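Local coordinates for protein putative aminomethyltransferase (Leptospirillum rubarum, PDB 3TTG) that probably binds a folate cofactor and may act as an aminomethyltransferase related to the T-protein of the glycine cleavage system, at residues E25-F39 against G213-E227. Numbering follows the deposited sequence.
Sequences EVSDTRIAHKKFGLF and GVLLDESSYLAYLTE
With CG of His33 anti to its carbonyl carbon (chi1 -72°) and the Glu227 chain extended beyond CG, imidazole and carboxylate meet between helices 29-34 and 218-227, whose axes cross at -53°. His33 NE2 donates to Glu227 OE1 at 2.7 Å, the oxygen lying in the ring plane but the nitrogen standing above the carboxylate plane. Thr29 OG1 donates to the syn lone pair of the same oxygen, at 2.8 Å, and the Thr29 side chain sits as a knob in the hole formed by Ser220, Ala223, Tyr224 and Glu227, its CG2 against the first three. Glu227 OE2 is held by a water shared with Thr29 and by Ser316. Tyr224 stacks offset on His33, Tyr224 CE1 lying 3.5 Å from His33 ND1; an alanine in place of the histidine would probably leave Tyr224 without its stacking partner and Glu227 OE1 with one donor fewer. Ser220 OG donates to Asp28 OD1 at 2.8 Å, and Asp217 N-caps helix 218-227. Farther along, Phe39 lies nearly flat on Tyr221, planes 5° apart and centroids 4.0 Å apart, while Tyr221 OH reaches Arg139. Leu38 N to Val214 O (2.9 Å) and Leu216 N to Leu38 O (2.7 Å) pair strand 37-39 in parallel with the segment beginning at strand 214-215, at the edge of a mixed sheet in the folate-binding domain.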
ATOM      1  N   GLU A  25      12.920  19.557  -3.923  1.00 39.31           N
ATOM      2  CA  GLU A  25      12.468  18.983  -2.640  1.00 40.20           C
ATOM      3  C   GLU A  25      12.344  17.449  -2.652  1.00 42.93           C
ATOM      4  O   GLU A  25      12.471  16.864  -1.589  1.00 42.05           O
ATOM      5  CB  GLU A  25      11.149  19.587  -2.196  1.00 42.50           C
ATOM      6  CG  GLU A  25      11.286  21.053  -1.798  1.00 59.54           C
ATOM      7  CD  GLU A  25      12.419  21.381  -0.835  1.00 92.52           C
ATOM      8  OE1 GLU A  25      12.226  21.172   0.385  1.00101.57           O
ATOM      9  OE2 GLU A  25      13.513  21.791  -1.301  1.00 78.67           O
ATOM     10  N   VAL A  26      12.215  16.796  -3.823  1.00 37.17           N
ATOM     11  CA  VAL A  26      12.126  15.309  -3.902  1.00 35.03           C
ATOM     12  C   VAL A  26      13.214  14.710  -4.769  1.00 37.97           C
ATOM     13  O   VAL A  26      13.098  13.541  -5.170  1.00 37.48           O
ATOM     14  CB  VAL A  26      10.744  14.901  -4.430  1.00 38.44           C
ATOM     15  CG1 VAL A  26       9.678  15.289  -3.420  1.00 39.12           C
ATOM     16  CG2 VAL A  26      10.458  15.521  -5.799  1.00 38.24           C
ATOM     17  N   SER A  27      14.290  15.491  -5.062  1.00 35.29           N
ATOM     18  CA  SER A  27      15.401  14.992  -5.874  1.00 38.92           C
ATOM     19  C   SER A  27      16.076  13.738  -5.264  1.00 45.51           C
ATOM     20  O   SER A  27      16.677  12.958  -5.998  1.00 45.72           O
ATOM     21  CB  SER A  27      16.460  16.084  -6.078  1.00 43.23           C
ATOM     22  OG  SER A  27      17.175  16.296  -4.875  1.00 52.72           O
ATOM     23  N   ASP A  28      16.025  13.578  -3.944  1.00 42.99           N
ATOM     24  CA  ASP A  28      16.671  12.431  -3.301  1.00 43.13           C
ATOM     25  C   ASP A  28      15.879  11.102  -3.482  1.00 41.61           C
ATOM     26  O   ASP A  28      16.413  10.073  -3.087  1.00 40.83           O
ATOM     27  CB  ASP A  28      16.965  12.683  -1.818  1.00 46.24           C
ATOM     28  CG  ASP A  28      15.760  13.019  -0.984  1.00 54.80           C
ATOM     29  OD1 ASP A  28      14.671  13.204  -1.573  1.00 55.44           O
ATOM     30  OD2 ASP A  28      15.943  13.319   0.211  1.00 63.15           O
ATOM     31  N   THR A  29      14.690  11.070  -4.163  1.00 34.05           N
ATOM     32  CA  THR A  29      14.091   9.746  -4.454  1.00 33.30           C
ATOM     33  C   THR A  29      14.999   9.008  -5.434  1.00 38.02           C
ATOM     34  O   THR A  29      15.071   7.781  -5.420  1.00 35.97           O
ATOM     35  CB  THR A  29      12.679   9.843  -4.980  1.00 37.34           C
ATOM     36  OG1 THR A  29      12.683  10.378  -6.307  1.00 34.35           O
ATOM     37  CG2 THR A  29      11.746  10.597  -4.030  1.00 33.15           C
ATOM     38  N   ARG A  30      15.789   9.768  -6.235  1.00 35.88           N
ATOM     39  CA  ARG A  30      16.729   9.171  -7.206  1.00 36.64           C
ATOM     40  C   ARG A  30      17.667   8.160  -6.535  1.00 40.15           C
ATOM     41  O   ARG A  30      17.894   7.070  -7.065  1.00 39.66           O
ATOM     42  CB  ARG A  30      17.576  10.273  -7.874  1.00 39.69           C
ATOM     43  CG  ARG A  30      16.774  11.193  -8.772  1.00 54.83           C
ATOM     44  CD  ARG A  30      17.670  12.335  -9.252  1.00 56.48           C
ATOM     45  NE  ARG A  30      16.975  13.375 -10.025  1.00 52.19           N
ATOM     46  CZ  ARG A  30      16.690  13.318 -11.331  1.00 61.02           C
ATOM     47  NH1 ARG A  30      16.939  12.218 -12.027  1.00 45.09           N
ATOM     48  NH2 ARG A  30      16.120  14.348 -11.939  1.00 59.64           N
ATOM     49  N   ILE A  31      18.149   8.496  -5.326  1.00 36.73           N
ATOM     50  CA  ILE A  31      19.040   7.609  -4.576  1.00 35.91           C
ATOM     51  C   ILE A  31      18.248   6.393  -4.121  1.00 38.02           C
ATOM     52  O   ILE A  31      18.761   5.270  -4.165  1.00 38.95           O
ATOM     53  CB  ILE A  31      19.686   8.370  -3.392  1.00 40.07           C
ATOM     54  CG1 ILE A  31      20.515   9.580  -3.890  1.00 41.06           C
ATOM     55  CG2 ILE A  31      20.550   7.436  -2.519  1.00 41.98           C
ATOM     56  CD1 ILE A  31      20.821  10.607  -2.704  1.00 43.73           C
ATOM     57  N   ALA A  32      17.009   6.581  -3.666  1.00 35.21           N
ATOM     58  CA  ALA A  32      16.224   5.423  -3.228  1.00 34.21           C
ATOM     59  C   ALA A  32      15.927   4.463  -4.387  1.00 37.63           C
ATOM     60  O   ALA A  32      15.958   3.255  -4.186  1.00 37.20           O
ATOM     61  CB  ALA A  32      14.946   5.862  -2.563  1.00 34.82           C
ATOM     62  N   HIS A  33      15.696   4.995  -5.617  1.00 35.57           N
ATOM     63  CA  HIS A  33      15.438   4.159  -6.793  1.00 34.47           C
ATOM     64  C   HIS A  33      16.679   3.387  -7.248  1.00 41.26           C
ATOM     65  O   HIS A  33      16.542   2.309  -7.787  1.00 42.59           O
ATOM     66  CB  HIS A  33      14.922   5.026  -7.981  1.00 33.63           C
ATOM     67  CG  HIS A  33      13.540   5.525  -7.814  1.00 34.35           C
ATOM     68  ND1 HIS A  33      12.454   4.686  -7.893  1.00 35.15           N
ATOM     69  CD2 HIS A  33      13.104   6.779  -7.604  1.00 35.50           C
ATOM     70  CE1 HIS A  33      11.385   5.460  -7.761  1.00 33.80           C
ATOM     71  NE2 HIS A  33      11.733   6.721  -7.535  1.00 34.26           N
ATOM     72  N   LYS A  34      17.872   3.925  -7.025  1.00 40.10           N
ATOM     73  CA  LYS A  34      19.125   3.305  -7.457  1.00 40.79           C
ATOM     74  C   LYS A  34      19.760   2.436  -6.353  1.00 43.85           C
ATOM     75  O   LYS A  34      20.390   1.438  -6.668  1.00 43.68           O
ATOM     76  CB  LYS A  34      20.108   4.412  -7.889  1.00 43.58           C
ATOM     77  CG  LYS A  34      21.245   3.936  -8.796  1.00 73.54           C
ATOM     78  CD  LYS A  34      22.463   4.894  -8.798  1.00 86.68           C
ATOM     79  CE  LYS A  34      23.657   4.372  -8.019  1.00 85.82           C
ATOM     80  NZ  LYS A  34      24.728   5.402  -7.883  1.00 94.02           N
ATOM     81  N   LYS A  35      19.686   2.866  -5.093  1.00 39.60           N
ATOM     82  CA  LYS A  35      20.269   2.130  -3.959  1.00 39.11           C
ATOM     83  C   LYS A  35      19.167   1.722  -2.983  1.00 40.08           C
ATOM     84  O   LYS A  35      18.592   0.629  -3.093  1.00 40.55           O
ATOM     85  CB  LYS A  35      21.365   2.987  -3.297  1.00 41.12           C
ATOM     86  CG  LYS A  35      22.522   3.288  -4.288  1.00 50.02           C
ATOM     87  CD  LYS A  35      23.864   3.521  -3.631  1.00 69.59           C
ATOM     88  CE  LYS A  35      24.774   4.383  -4.473  1.00 88.68           C
ATOM     89  NZ  LYS A  35      26.062   4.687  -3.794  1.00106.89           N
ATOM     90  N   PHE A  36      18.886   2.550  -2.009  1.00 36.87           N
ATOM     91  CA  PHE A  36      17.810   2.277  -1.065  1.00 37.17           C
ATOM     92  C   PHE A  36      17.485   3.532  -0.306  1.00 38.82           C
ATOM     93  O   PHE A  36      18.311   4.447  -0.217  1.00 37.45           O
ATOM     94  CB  PHE A  36      18.117   1.102  -0.083  1.00 38.46           C
ATOM     95  CG  PHE A  36      19.171   1.412   0.961  1.00 41.41           C
ATOM     96  CD1 PHE A  36      18.817   1.949   2.193  1.00 46.05           C
ATOM     97  CD2 PHE A  36      20.511   1.220   0.690  1.00 46.90           C
ATOM     98  CE1 PHE A  36      19.795   2.270   3.131  1.00 48.61           C
ATOM     99  CE2 PHE A  36      21.481   1.553   1.627  1.00 51.44           C
ATOM    100  CZ  PHE A  36      21.110   2.050   2.844  1.00 49.30           C
ATOM    101  N   GLY A  37      16.265   3.548   0.197  1.00 35.14           N
ATOM    102  CA  GLY A  37      15.739   4.631   0.987  1.00 33.72           C
ATOM    103  C   GLY A  37      15.286   4.068   2.300  1.00 36.71           C
ATOM    104  O   GLY A  37      14.749   2.963   2.361  1.00 34.13           O
ATOM    105  N   LEU A  38      15.446   4.859   3.332  1.00 35.82           N
ATOM    106  CA  LEU A  38      15.062   4.556   4.713  1.00 34.66           C
ATOM    107  C   LEU A  38      14.044   5.588   5.167  1.00 36.92           C
ATOM    108  O   LEU A  38      14.240   6.792   4.929  1.00 37.01           O
ATOM    109  CB  LEU A  38      16.364   4.619   5.523  1.00 37.99           C
ATOM    110  CG  LEU A  38      16.311   4.485   7.004  1.00 44.03           C
ATOM    111  CD1 LEU A  38      15.696   3.176   7.414  1.00 44.89           C
ATOM    112  CD2 LEU A  38      17.671   4.590   7.559  1.00 47.47           C
ATOM    113  N   PHE A  39      12.932   5.134   5.802  1.00 32.90           N
ATOM    114  CA  PHE A  39      11.868   6.005   6.267  1.00 31.86           C
ATOM    115  C   PHE A  39      11.368   5.597   7.636  1.00 34.00           C
ATOM    116  O   PHE A  39      11.049   4.422   7.846  1.00 31.55           O
ATOM    117  CB  PHE A  39      10.701   5.994   5.252  1.00 32.33           C
ATOM    118  CG  PHE A  39       9.527   6.845   5.669  1.00 33.12           C
ATOM    119  CD1 PHE A  39       9.658   8.225   5.801  1.00 35.61           C
ATOM    120  CD2 PHE A  39       8.281   6.274   5.912  1.00 32.78           C
ATOM    121  CE1 PHE A  39       8.573   9.011   6.170  1.00 36.43           C
ATOM    122  CE2 PHE A  39       7.195   7.064   6.275  1.00 34.50           C
ATOM    123  CZ  PHE A  39       7.347   8.421   6.434  1.00 35.49           C
ATOM    124  N   GLY A 213      22.877   5.013   0.803  1.00 46.18           N
ATOM    125  CA  GLY A 213      21.427   5.058   0.721  1.00 43.82           C
ATOM    126  C   GLY A 213      20.986   6.445   1.144  1.00 44.73           C
ATOM    127  O   GLY A 213      21.832   7.303   1.390  1.00 41.64           O
ATOM    128  N   VAL A 214      19.683   6.669   1.325  1.00 39.97           N
ATOM    129  CA  VAL A 214      19.191   7.983   1.730  1.00 37.81           C
ATOM    130  C   VAL A 214      18.122   7.871   2.793  1.00 41.05           C
ATOM    131  O   VAL A 214      17.250   7.010   2.734  1.00 38.18           O
ATOM    132  CB  VAL A 214      18.669   8.761   0.467  1.00 40.65           C
ATOM    133  CG1 VAL A 214      17.528   8.047  -0.246  1.00 38.20           C
ATOM    134  CG2 VAL A 214      18.327  10.230   0.778  1.00 41.64           C
ATOM    135  N   LEU A 215      18.152   8.807   3.728  1.00 41.58           N
ATOM    136  CA  LEU A 215      17.129   8.949   4.741  1.00 41.33           C
ATOM    137  C   LEU A 215      16.042   9.827   4.130  1.00 42.54           C
ATOM    138  O   LEU A 215      16.255  11.007   3.838  1.00 41.53           O
ATOM    139  CB  LEU A 215      17.713   9.541   6.018  1.00 43.08           C
ATOM    140  CG  LEU A 215      16.786   9.652   7.221  1.00 48.12           C
ATOM    141  CD1 LEU A 215      16.196   8.312   7.621  1.00 49.16           C
ATOM    142  CD2 LEU A 215      17.522  10.252   8.421  1.00 50.89           C
ATOM    143  N   LEU A 216      14.896   9.241   3.887  1.00 35.40           N
ATOM    144  CA  LEU A 216      13.757   9.945   3.281  1.00 34.19           C
ATOM    145  C   LEU A 216      12.921  10.643   4.362  1.00 43.29           C
ATOM    146  O   LEU A 216      12.714  10.101   5.444  1.00 45.59           O
ATOM    147  CB  LEU A 216      12.893   8.936   2.532  1.00 33.06           C
ATOM    148  CG  LEU A 216      13.522   8.203   1.312  1.00 38.38           C
ATOM    149  CD1 LEU A 216      12.622   7.060   0.831  1.00 37.18           C
ATOM    150  CD2 LEU A 216      13.757   9.152   0.155  1.00 40.14           C
ATOM    151  N   ASP A 217      12.448  11.825   4.074  1.00 38.38           N
ATOM    152  CA  ASP A 217      11.479  12.511   4.912  1.00 36.65           C
ATOM    153  C   ASP A 217      10.079  12.086   4.367  1.00 37.71           C
ATOM    154  O   ASP A 217       9.998  11.398   3.331  1.00 35.68           O
ATOM    155  CB  ASP A 217      11.750  14.061   4.925  1.00 38.37           C
ATOM    156  CG  ASP A 217      11.449  14.828   3.659  1.00 48.22           C
ATOM    157  OD1 ASP A 217      11.044  14.185   2.638  1.00 45.31           O
ATOM    158  OD2 ASP A 217      11.756  16.035   3.622  1.00 60.22           O
ATOM    159  N   GLU A 218       8.991  12.493   5.023  1.00 34.26           N
ATOM    160  CA  GLU A 218       7.626  12.114   4.611  1.00 35.06           C
ATOM    161  C   GLU A 218       7.322  12.497   3.155  1.00 39.95           C
ATOM    162  O   GLU A 218       6.824  11.641   2.430  1.00 37.03           O
ATOM    163  CB  GLU A 218       6.573  12.714   5.582  1.00 37.14           C
ATOM    164  CG  GLU A 218       5.131  12.497   5.152  1.00 52.30           C
ATOM    165  CD  GLU A 218       4.090  12.943   6.169  1.00 79.08           C
ATOM    166  OE1 GLU A 218       4.444  13.739   7.073  1.00 71.29           O
ATOM    167  OE2 GLU A 218       2.920  12.501   6.059  1.00 68.78           O
ATOM    168  N   SER A 219       7.664  13.727   2.701  1.00 37.88           N
ATOM    169  CA  SER A 219       7.363  14.156   1.315  1.00 37.12           C
ATOM    170  C   SER A 219       8.147  13.345   0.262  1.00 36.56           C
ATOM    171  O   SER A 219       7.599  13.036  -0.803  1.00 35.57           O
ATOM    172  CB  SER A 219       7.588  15.668   1.125  1.00 40.52           C
ATOM    173  OG  SER A 219       8.947  16.055   1.021  1.00 49.59           O
ATOM    174  N   SER A 220       9.411  13.013   0.532  1.00 34.25           N
ATOM    175  CA  SER A 220      10.211  12.212  -0.408  1.00 34.01           C
ATOM    176  C   SER A 220       9.768  10.746  -0.380  1.00 32.20           C
ATOM    177  O   SER A 220       9.738  10.108  -1.419  1.00 29.57           O
ATOM    178  CB  SER A 220      11.705  12.328  -0.116  1.00 37.00           C
ATOM    179  OG  SER A 220      12.150  13.640  -0.425  1.00 43.16           O
ATOM    180  N   TYR A 221       9.451  10.203   0.791  1.00 31.11           N
ATOM    181  CA  TYR A 221       8.890   8.843   0.887  1.00 29.81           C
ATOM    182  C   TYR A 221       7.575   8.730   0.031  1.00 32.48           C
ATOM    183  O   TYR A 221       7.446   7.844  -0.819  1.00 29.72           O
ATOM    184  CB  TYR A 221       8.640   8.483   2.346  1.00 30.17           C
ATOM    185  CG  TYR A 221       7.952   7.128   2.503  1.00 31.18           C
ATOM    186  CD1 TYR A 221       8.607   5.942   2.154  1.00 33.30           C
ATOM    187  CD2 TYR A 221       6.624   7.043   2.895  1.00 31.62           C
ATOM    188  CE1 TYR A 221       7.976   4.705   2.272  1.00 32.77           C
ATOM    189  CE2 TYR A 221       5.985   5.815   3.020  1.00 31.82           C
ATOM    190  CZ  TYR A 221       6.666   4.651   2.710  1.00 33.61           C
ATOM    191  OH  TYR A 221       6.021   3.468   2.908  1.00 32.08           O
ATOM    192  N   LEU A 222       6.659   9.667   0.197  1.00 32.12           N
ATOM    193  CA  LEU A 222       5.420   9.707  -0.588  1.00 31.27           C
ATOM    194  C   LEU A 222       5.682   9.908  -2.098  1.00 31.70           C
ATOM    195  O   LEU A 222       4.979   9.292  -2.893  1.00 28.87           O
ATOM    196  CB  LEU A 222       4.435  10.780  -0.079  1.00 33.84           C
ATOM    197  CG  LEU A 222       3.212  10.263   0.610  1.00 48.31           C
ATOM    198  CD1 LEU A 222       2.274   9.530  -0.417  1.00 51.19           C
ATOM    199  CD2 LEU A 222       3.562   9.274   1.763  1.00 55.70           C
ATOM    200  N   ALA A 223       6.653  10.780  -2.489  1.00 28.28           N
ATOM    201  CA  ALA A 223       7.032  10.965  -3.880  1.00 29.40           C
ATOM    202  C   ALA A 223       7.526   9.631  -4.458  1.00 31.33           C
ATOM    203  O   ALA A 223       7.103   9.228  -5.558  1.00 29.04           O
ATOM    204  CB  ALA A 223       8.093  12.046  -3.988  1.00 30.38           C
ATOM    205  N   TYR A 224       8.375   8.915  -3.687  1.00 28.16           N
ATOM    206  CA  TYR A 224       8.892   7.632  -4.103  1.00 29.28           C
ATOM    207  C   TYR A 224       7.720   6.651  -4.374  1.00 32.08           C
ATOM    208  O   TYR A 224       7.666   6.016  -5.444  1.00 28.63           O
ATOM    209  CB  TYR A 224       9.878   7.060  -3.037  1.00 30.90           C
ATOM    210  CG  TYR A 224      10.352   5.677  -3.407  1.00 30.54           C
ATOM    211  CD1 TYR A 224      11.571   5.483  -4.041  1.00 33.29           C
ATOM    212  CD2 TYR A 224       9.592   4.557  -3.104  1.00 29.92           C
ATOM    213  CE1 TYR A 224      11.993   4.205  -4.426  1.00 32.44           C
ATOM    214  CE2 TYR A 224       9.999   3.277  -3.484  1.00 30.41           C
ATOM    215  CZ  TYR A 224      11.195   3.107  -4.163  1.00 37.07           C
ATOM    216  OH  TYR A 224      11.629   1.841  -4.496  1.00 39.53           O
ATOM    217  N   LEU A 225       6.791   6.527  -3.417  1.00 28.64           N
ATOM    218  CA  LEU A 225       5.640   5.616  -3.606  1.00 27.78           C
ATOM    219  C   LEU A 225       4.780   6.036  -4.802  1.00 30.20           C
ATOM    220  O   LEU A 225       4.278   5.180  -5.561  1.00 26.74           O
ATOM    221  CB  LEU A 225       4.745   5.526  -2.363  1.00 26.48           C
ATOM    222  CG  LEU A 225       5.370   4.949  -1.099  1.00 30.53           C
ATOM    223  CD1 LEU A 225       4.362   4.994   0.026  1.00 32.21           C
ATOM    224  CD2 LEU A 225       5.942   3.563  -1.317  1.00 28.57           C
ATOM    225  N   THR A 226       4.608   7.350  -4.989  1.00 28.76           N
ATOM    226  CA  THR A 226       3.784   7.827  -6.151  1.00 28.70           C
ATOM    227  C   THR A 226       4.521   7.537  -7.469  1.00 30.49           C
ATOM    228  O   THR A 226       3.872   7.123  -8.449  1.00 26.03           O
ATOM    229  CB  THR A 226       3.430   9.309  -6.010  1.00 29.91           C
ATOM    230  OG1 THR A 226       2.911   9.458  -4.666  1.00 29.02           O
ATOM    231  CG2 THR A 226       2.347   9.755  -7.043  1.00 27.60           C
ATOM    232  N   GLU A 227       5.858   7.715  -7.488  1.00 27.75           N
ATOM    233  CA  GLU A 227       6.692   7.373  -8.676  1.00 28.30           C
ATOM    234  C   GLU A 227       6.570   5.869  -9.038  1.00 30.88           C
ATOM    235  O   GLU A 227       6.598   5.520 -10.219  1.00 31.38           O
ATOM    236  CB  GLU A 227       8.174   7.757  -8.445  1.00 29.89           C
ATOM    237  CG  GLU A 227       8.437   9.246  -8.612  1.00 30.04           C
ATOM    238  CD  GLU A 227       9.786   9.777  -8.148  1.00 36.47           C
ATOM    239  OE1 GLU A 227      10.477   9.081  -7.376  1.00 34.56           O
ATOM    240  OE2 GLU A 227      10.175  10.881  -8.583  1.00 42.07           O
TER
HETATM  241  O   HOH W   1      11.924  16.033   0.783  1.00 33.59           O
HETATM  242  O   HOH W   2      14.384  13.251   2.046  1.00 46.14           O
HETATM  243  O   HOH W   3      11.942  12.710  -7.686  1.00 34.68           O